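PDB 5J78: acetaldehyde dehydrogenase (Acetylating) from Geobacillus thermoglucosidasius, which probably catalyses the reversible NAD-dependent oxidation of acetaldehyde with coenzyme A to acetyl-CoA. Local coordinates for residues Q34-Y39 and N206-H211; N38-A43 and K212-I217; G132-I137 and N159-S164. One frame throughout, in Å; residues are numbered along the deposited sequence. Where two conformers were deposited one is given.

Contact 1 of 3, residues Q34-Y39 and N206-H211; sequences QEVRNY and NELMKH
V36 and R37 of helix 28-51 meet E207 and L208 in the last turns of helix 202-210 and H211 just past its end. The two helices lie side by side over one face of the Rossmann-type sheet of this aldehyde dehydrogenase, their local axes 9.4 Å apart at closest approach and inclined at 32°. V36 supplies the apolar half of the contact. Its CG1 branch, anti to the backbone N (chi1 172°), rests on the other helix against the aliphatic base of E207 and against L208: V36 CG1 is 3.8 Å from E207 CG and 4.0 Å from L208 CB.

One residue on, R37 is extended from CG to NE and sends its guanidinium past E207. Its NE donates to E207 OE2 over 2.9 Å in a nearly straight bond (167°), which forms part of a salt bridge. The acceptor lies close to the guanidinium plane, while NE comes in well above the carboxylate plane. A water links the other two ends, accepting from R37 NH2 and donating to E207 OE1, so both carboxylate oxygens are engaged. R37 NH1 and NH2 also form salt bridges with D27 and D29 of the second subunit, which makes this arginine part of the subunit interface. A leucine in place of R37 would probably cost E207 and the two aspartates of the second subunit this positive partner.

The stem of R37 meets H211, whose ND1 is engaged by the backbone N of L213; the two side chains cross at about a right angle, H211 NE2 lying 4.1 Å from R37 CG.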
# COMPACT_ATOMS: atom_id res chain seq x y z
N GLN A 34 12.70 8.21 15.45
CA GLN A 34 14.00 8.83 15.68
C GLN A 34 14.89 7.93 16.52
O GLN A 34 16.07 7.73 16.22
CB GLN A 34 13.83 10.19 16.36
CG GLN A 34 15.10 10.98 16.43
CD GLN A 34 15.59 11.36 15.07
OE1 GLN A 34 15.08 12.29 14.45
NE2 GLN A 34 16.57 10.62 14.57
N GLU A 35 14.33 7.38 17.60
CA GLU A 35 15.09 6.51 18.48
C GLU A 35 15.66 5.30 17.71
O GLU A 35 16.85 5.02 17.79
CB GLU A 35 14.22 6.04 19.64
CG GLU A 35 14.95 5.16 20.67
CD GLU A 35 14.03 4.65 21.81
OE1 GLU A 35 12.91 4.18 21.55
OE2 GLU A 35 14.46 4.72 22.98
N VAL A 36 14.81 4.60 16.94
CA VAL A 36 15.26 3.50 16.07
C VAL A 36 16.42 3.92 15.17
O VAL A 36 17.44 3.20 15.06
CB VAL A 36 14.11 2.97 15.19
CG1 VAL A 36 14.59 1.97 14.16
CG2 VAL A 36 13.07 2.31 16.09
N ARG A 37 16.28 5.07 14.52
CA ARG A 37 17.34 5.57 13.63
C ARG A 37 18.64 5.80 14.41
O ARG A 37 19.69 5.38 13.98
CB ARG A 37 16.91 6.85 12.93
CG ARG A 37 15.70 6.63 12.00
CD ARG A 37 15.39 7.86 11.17
NE ARG A 37 14.25 7.69 10.27
CZ ARG A 37 13.72 8.68 9.55
NH1 ARG A 37 14.22 9.89 9.64
NH2 ARG A 37 12.68 8.46 8.75
N ASN A 38 18.55 6.42 15.58
CA ASN A 38 19.73 6.59 16.41
C ASN A 38 20.37 5.25 16.82
O ASN A 38 21.59 5.12 16.77
CB ASN A 38 19.38 7.38 17.67
CG ASN A 38 19.02 8.84 17.37
OD1 ASN A 38 19.42 9.40 16.37
ND2 ASN A 38 18.26 9.45 18.26
N TYR A 39 19.57 4.28 17.24
CA TYR A 39 20.12 2.97 17.61
C TYR A 39 20.82 2.28 16.44
O TYR A 39 21.88 1.68 16.61
CB TYR A 39 19.01 2.04 18.13
CG TYR A 39 18.43 2.42 19.46
CD1 TYR A 39 19.05 3.35 20.29
CD2 TYR A 39 17.25 1.85 19.91
CE1 TYR A 39 18.51 3.70 21.52
CE2 TYR A 39 16.69 2.18 21.13
CZ TYR A 39 17.33 3.11 21.93
OH TYR A 39 16.78 3.45 23.15
N ASN A 206 7.92 -0.90 12.37
CA ASN A 206 8.01 -0.77 10.93
C ASN A 206 9.36 -0.17 10.49
O ASN A 206 10.01 -0.66 9.55
CB ASN A 206 6.85 0.10 10.44
CG ASN A 206 6.78 0.19 8.94
OD1 ASN A 206 6.43 -0.77 8.25
ND2 ASN A 206 7.10 1.36 8.41
N GLU A 207 9.79 0.88 11.19
CA GLU A 207 11.05 1.52 10.88
C GLU A 207 12.18 0.52 11.05
O GLU A 207 13.04 0.38 10.21
CB GLU A 207 11.26 2.75 11.78
CG GLU A 207 12.48 3.60 11.43
CD GLU A 207 12.32 4.42 10.15
OE1 GLU A 207 11.18 4.53 9.63
OE2 GLU A 207 13.33 4.97 9.65
N LEU A 208 12.15 -0.20 12.17
CA LEU A 208 13.23 -1.14 12.48
C LEU A 208 13.31 -2.27 11.45
O LEU A 208 14.40 -2.70 11.06
CB LEU A 208 13.03 -1.74 13.87
CG LEU A 208 14.08 -2.78 14.25
CD1 LEU A 208 15.47 -2.17 14.34
CD2 LEU A 208 13.70 -3.43 15.58
N MET A 209 12.15 -2.76 11.02
CA MET A 209 12.11 -3.88 10.09
C MET A 209 12.55 -3.47 8.67
O MET A 209 13.13 -4.29 7.97
CB MET A 209 10.70 -4.49 10.04
CG MET A 209 10.34 -5.33 11.26
SD MET A 209 8.87 -6.30 10.96
CE MET A 209 8.73 -7.12 12.55
N LYS A 210 12.32 -2.22 8.27
CA LYS A 210 12.53 -1.84 6.87
C LYS A 210 13.72 -0.92 6.63
O LYS A 210 14.07 -0.65 5.49
CB LYS A 210 11.27 -1.17 6.33
CG LYS A 210 10.05 -2.09 6.35
CD LYS A 210 8.80 -1.35 5.96
CE LYS A 210 7.65 -2.28 5.69
NZ LYS A 210 6.41 -1.54 5.31
N HIS A 211 14.34 -0.45 7.71
CA HIS A 211 15.40 0.54 7.60
C HIS A 211 16.58 0.03 6.75
O HIS A 211 16.90 -1.15 6.79
CB HIS A 211 15.90 0.93 8.98
CG HIS A 211 16.67 2.21 8.99
ND1 HIS A 211 18.02 2.26 8.72
CD2 HIS A 211 16.28 3.48 9.22
CE1 HIS A 211 18.43 3.52 8.79
NE2 HIS A 211 17.40 4.28 9.09
O HOH W 1 10.29 6.58 8.01

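Contact 2 of 3, residues N38-A43 and K212-I217; sequences NYLEEA and KLTDVI. With MG (magnesium ion), chain H.
The turn that carries the chain from helix 202-210 into strand 216-219 of the Rossmann-type sheet packs its L213 and T214 against L40 and E41 of helix 28-51, close to a magnesium site. L40 holds CG anti to its carbonyl carbon (chi1 -73°), which brings both methyls to the threonine hydroxyl, CD2 at 3.5 Å and CD1 at 3.8 Å from T214 OG1. That hydroxyl is hydrogen-bonded to L208 O, so the leucine covers a polar atom already partnered. L213 reaches back to the helix with CD1, which lies 3.9 Å from E41 CG. Beside it, E41 OE2 and K212 NZ have opposite charges but stand 4.3 Å apart, too far for a salt bridge; E41 OE1 instead pairs with R26 of the second subunit.

At the end of the turn, D215 OD1 binds the magnesium ion at 2.2 Å, while D215 OD2 accepts from I133 N. One of the metal-bound waters donates to K212 O and T214 O. No hydrogen bond joins the two segments: van der Waals packing holds helix and turn together, whereas the polar links of the turn run to the metal, one of its waters, helix 202-210 and the neighbouring strand.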
# COMPACT_ATOMS: atom_id res chain seq x y z
N ASN A 38 18.55 6.42 15.58
CA ASN A 38 19.73 6.59 16.41
C ASN A 38 20.37 5.25 16.82
O ASN A 38 21.59 5.12 16.77
CB ASN A 38 19.38 7.38 17.67
CG ASN A 38 19.02 8.84 17.37
OD1 ASN A 38 19.42 9.40 16.37
ND2 ASN A 38 18.26 9.45 18.26
N TYR A 39 19.57 4.28 17.24
CA TYR A 39 20.12 2.97 17.61
C TYR A 39 20.82 2.28 16.44
O TYR A 39 21.88 1.68 16.61
CB TYR A 39 19.01 2.04 18.13
CG TYR A 39 18.43 2.42 19.46
CD1 TYR A 39 19.05 3.35 20.29
CD2 TYR A 39 17.25 1.85 19.91
CE1 TYR A 39 18.51 3.70 21.52
CE2 TYR A 39 16.69 2.18 21.13
CZ TYR A 39 17.33 3.11 21.93
OH TYR A 39 16.78 3.45 23.15
N LEU A 40 20.22 2.33 15.26
CA LEU A 40 20.82 1.64 14.13
C LEU A 40 22.14 2.29 13.72
O LEU A 40 23.10 1.60 13.37
CB LEU A 40 19.86 1.60 12.95
CG LEU A 40 18.68 0.65 13.09
CD1 LEU A 40 17.61 0.99 12.06
CD2 LEU A 40 19.14 -0.79 12.95
N GLU A 41 22.23 3.61 13.79
CA GLU A 41 23.48 4.25 13.39
C GLU A 41 24.56 3.98 14.43
O GLU A 41 25.69 3.68 14.09
CB GLU A 41 23.29 5.74 13.16
CG GLU A 41 23.14 6.05 11.68
CD GLU A 41 22.27 7.24 11.43
OE1 GLU A 41 22.43 8.24 12.16
OE2 GLU A 41 21.43 7.16 10.50
N GLU A 42 24.19 4.02 15.70
CA GLU A 42 25.13 3.66 16.74
C GLU A 42 25.48 2.17 16.65
O GLU A 42 26.63 1.79 16.87
CB GLU A 42 24.55 4.00 18.12
CG GLU A 42 24.48 5.51 18.36
CD GLU A 42 23.31 5.92 19.26
OE1 GLU A 42 22.78 5.06 20.00
OE2 GLU A 42 22.91 7.11 19.21
N ALA A 43 24.51 1.34 16.28
CA ALA A 43 24.74 -0.09 16.11
C ALA A 43 25.70 -0.35 14.93
O ALA A 43 26.53 -1.25 14.97
CB ALA A 43 23.42 -0.83 15.92
N LYS A 212 17.22 0.93 6.00
CA LYS A 212 18.37 0.57 5.16
C LYS A 212 19.50 -0.13 5.91
O LYS A 212 20.15 -1.01 5.37
CB LYS A 212 18.94 1.82 4.45
CG LYS A 212 19.51 2.91 5.38
CD LYS A 212 20.16 4.05 4.58
CE LYS A 212 20.26 5.34 5.40
NZ LYS A 212 20.90 5.16 6.76
N LEU A 213 19.74 0.27 7.16
CA LEU A 213 20.81 -0.34 7.95
C LEU A 213 20.47 -1.68 8.63
O LEU A 213 21.36 -2.36 9.14
CB LEU A 213 21.28 0.65 9.03
CG LEU A 213 21.89 1.95 8.50
CD1 LEU A 213 22.23 2.88 9.66
CD2 LEU A 213 23.12 1.66 7.63
N THR A 214 19.20 -2.07 8.65
CA THR A 214 18.84 -3.36 9.26
C THR A 214 19.21 -4.51 8.31
O THR A 214 18.86 -4.47 7.12
CB THR A 214 17.33 -3.40 9.59
OG1 THR A 214 17.07 -2.49 10.66
CG2 THR A 214 16.87 -4.78 9.96
N ASP A 215 19.90 -5.54 8.80
CA ASP A 215 20.39 -6.61 7.92
C ASP A 215 19.58 -7.91 7.96
O ASP A 215 19.34 -8.52 6.92
CB ASP A 215 21.84 -6.93 8.27
CG ASP A 215 22.75 -5.82 7.89
OD1 ASP A 215 22.72 -5.42 6.70
OD2 ASP A 215 23.44 -5.28 8.78
N VAL A 216 19.21 -8.33 9.16
CA VAL A 216 18.38 -9.52 9.36
C VAL A 216 17.39 -9.24 10.49
O VAL A 216 17.73 -8.59 11.48
CB VAL A 216 19.22 -10.76 9.66
CG1 VAL A 216 18.34 -11.98 9.84
CG2 VAL A 216 20.23 -11.00 8.50
N ILE A 217 16.16 -9.71 10.30
CA ILE A 217 15.13 -9.69 11.34
C ILE A 217 14.98 -11.08 11.95
O ILE A 217 14.72 -12.05 11.24
CB ILE A 217 13.74 -9.26 10.77
CG1 ILE A 217 13.84 -7.95 9.99
CG2 ILE A 217 12.65 -9.18 11.91
CD1 ILE A 217 12.63 -7.65 9.13
MG MG H . 22.97 -3.74 5.32
O HOH W 2 20.92 -3.65 4.90
O HOH W 3 24.97 -4.19 5.54

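Contact 3 of 3, residues G132-I137 and N159-S164; sequences GIVAGI and NAIVFS
V134 and I161, paired on neighbouring parallel strands, cross at a slant; the strands belong to a beta-alpha-beta crossover unit whose connecting helix is 143-156. Both residues point to the sheet face that this helix covers. I161 has CG1 anti to its backbone N (chi1 -179°), which carries CD1 over to the neighbouring strand, 3.9 Å from V134 CG1. Farther along the same face, F163 turns the edge of its ring to the partner strand: CD1 is 3.5 Å from G136 O, while I161 CG1 lies over one ring face, offset toward the rim. This crowding explains the glycine opposite, since a beta carbon on G136 would come within 2.9 Å of F163 CD1 and close to I161 CD1 as well.

On the other face I133, A135 and I137 are paired with A160, V162 and S164 beneath helices 28-51 and 202-210. I133 CG2 lies 4.2 Å from V162 CG2, and I137 bends at chi2 (-58°) to bring its CD1 to 3.7 Å from S164 CB.

Five backbone hydrogen bonds join the strands in the alternating pattern of parallel pairing, from G132 O with A160 N to G136 O with S164 N. Where the paired stretch begins, the side chain of N159 adds a sixth link. G132, in a backbone conformation that calls for glycine, is met by an amide whose ND2 is held by A154 O and L460 O. With the amide fixed on that side, N159 OD1 accepts from G132 N at 2.9 Å, the donor tilted 21° from the carbonyl plane.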
# COMPACT_ATOMS: atom_id res chain seq x y z
N GLY A 132 25.71 -8.37 10.21
CA GLY A 132 25.74 -6.94 10.46
C GLY A 132 24.89 -6.49 11.65
O GLY A 132 25.33 -6.56 12.81
N ILE A 133 23.70 -5.99 11.36
CA ILE A 133 22.78 -5.53 12.41
C ILE A 133 21.53 -6.38 12.39
O ILE A 133 20.84 -6.46 11.35
CB ILE A 133 22.37 -4.05 12.24
CG1 ILE A 133 23.61 -3.17 12.16
CG2 ILE A 133 21.43 -3.61 13.39
CD1 ILE A 133 23.29 -1.72 11.87
N VAL A 134 21.24 -7.00 13.52
CA VAL A 134 20.05 -7.84 13.69
C VAL A 134 18.96 -7.04 14.38
O VAL A 134 19.23 -6.30 15.34
CB VAL A 134 20.34 -9.12 14.51
CG1 VAL A 134 19.06 -10.00 14.64
CG2 VAL A 134 21.48 -9.91 13.88
N ALA A 135 17.74 -7.16 13.85
CA ALA A 135 16.54 -6.63 14.48
C ALA A 135 15.86 -7.78 15.23
O ALA A 135 15.41 -8.76 14.63
CB ALA A 135 15.62 -6.02 13.46
N GLY A 136 15.80 -7.68 16.55
CA GLY A 136 15.28 -8.76 17.38
C GLY A 136 13.90 -8.46 17.94
O GLY A 136 13.76 -7.63 18.84
N ILE A 137 12.87 -9.11 17.40
CA ILE A 137 11.50 -8.91 17.90
C ILE A 137 11.22 -9.85 19.06
O ILE A 137 11.39 -11.07 18.93
CB ILE A 137 10.42 -9.15 16.81
CG1 ILE A 137 10.77 -8.43 15.50
CG2 ILE A 137 9.08 -8.68 17.35
CD1 ILE A 137 10.95 -6.92 15.63
N ASN A 159 27.78 -9.57 15.54
CA ASN A 159 26.78 -8.60 15.13
C ASN A 159 26.43 -7.60 16.23
O ASN A 159 26.68 -7.86 17.41
CB ASN A 159 25.50 -9.34 14.71
CG ASN A 159 25.78 -10.41 13.69
OD1 ASN A 159 26.11 -10.11 12.54
ND2 ASN A 159 25.71 -11.66 14.12
N ALA A 160 25.82 -6.49 15.83
CA ALA A 160 25.06 -5.62 16.74
C ALA A 160 23.62 -6.11 16.72
O ALA A 160 23.22 -6.80 15.79
CB ALA A 160 25.15 -4.14 16.32
N ILE A 161 22.83 -5.77 17.73
CA ILE A 161 21.42 -6.16 17.74
C ILE A 161 20.58 -5.06 18.36
O ILE A 161 20.98 -4.45 19.37
CB ILE A 161 21.19 -7.51 18.48
CG1 ILE A 161 19.71 -7.89 18.45
CG2 ILE A 161 21.69 -7.46 19.92
CD1 ILE A 161 19.47 -9.38 18.51
N VAL A 162 19.45 -4.77 17.71
CA VAL A 162 18.46 -3.80 18.19
C VAL A 162 17.16 -4.53 18.49
O VAL A 162 16.56 -5.12 17.59
CB VAL A 162 18.17 -2.67 17.16
CG1 VAL A 162 17.18 -1.67 17.73
CG2 VAL A 162 19.44 -1.96 16.75
N PHE A 163 16.72 -4.47 19.75
CA PHE A 163 15.50 -5.15 20.19
C PHE A 163 14.23 -4.32 20.10
O PHE A 163 14.24 -3.11 20.29
CB PHE A 163 15.67 -5.62 21.63
CG PHE A 163 16.63 -6.74 21.77
CD1 PHE A 163 16.33 -7.98 21.24
CD2 PHE A 163 17.86 -6.55 22.38
CE1 PHE A 163 17.21 -9.02 21.34
CE2 PHE A 163 18.76 -7.59 22.49
CZ PHE A 163 18.43 -8.82 21.97
N SER A 164 13.13 -5.02 19.81
CA SER A 164 11.80 -4.43 19.78
C SER A 164 10.86 -5.25 20.68
O SER A 164 10.46 -6.36 20.32
CB SER A 164 11.26 -4.37 18.34
OG SER A 164 10.00 -3.71 18.26

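All three contacts lie in the Rossmann-type domain, on the same side of the chain's centre. The centre of contact 2 is about 7 Å from those of contacts 1 and 3, which are about 11 Å apart. Helix 28-51 serves contacts 1 and 2, whose first segments overlap at N38 and Y39; the strands of contact 3 come next along the chain, followed by 206-211 and 212-217. L208 of contact 1 packs on A135, V162 and S164, and strand 216-219 pairs with 124-138 through V216 O and A135 N, 2.8 Å apart. The N-terminal helix thus covers a sheet built later in the sequence and carries contacts 1 and 2 to the second subunit.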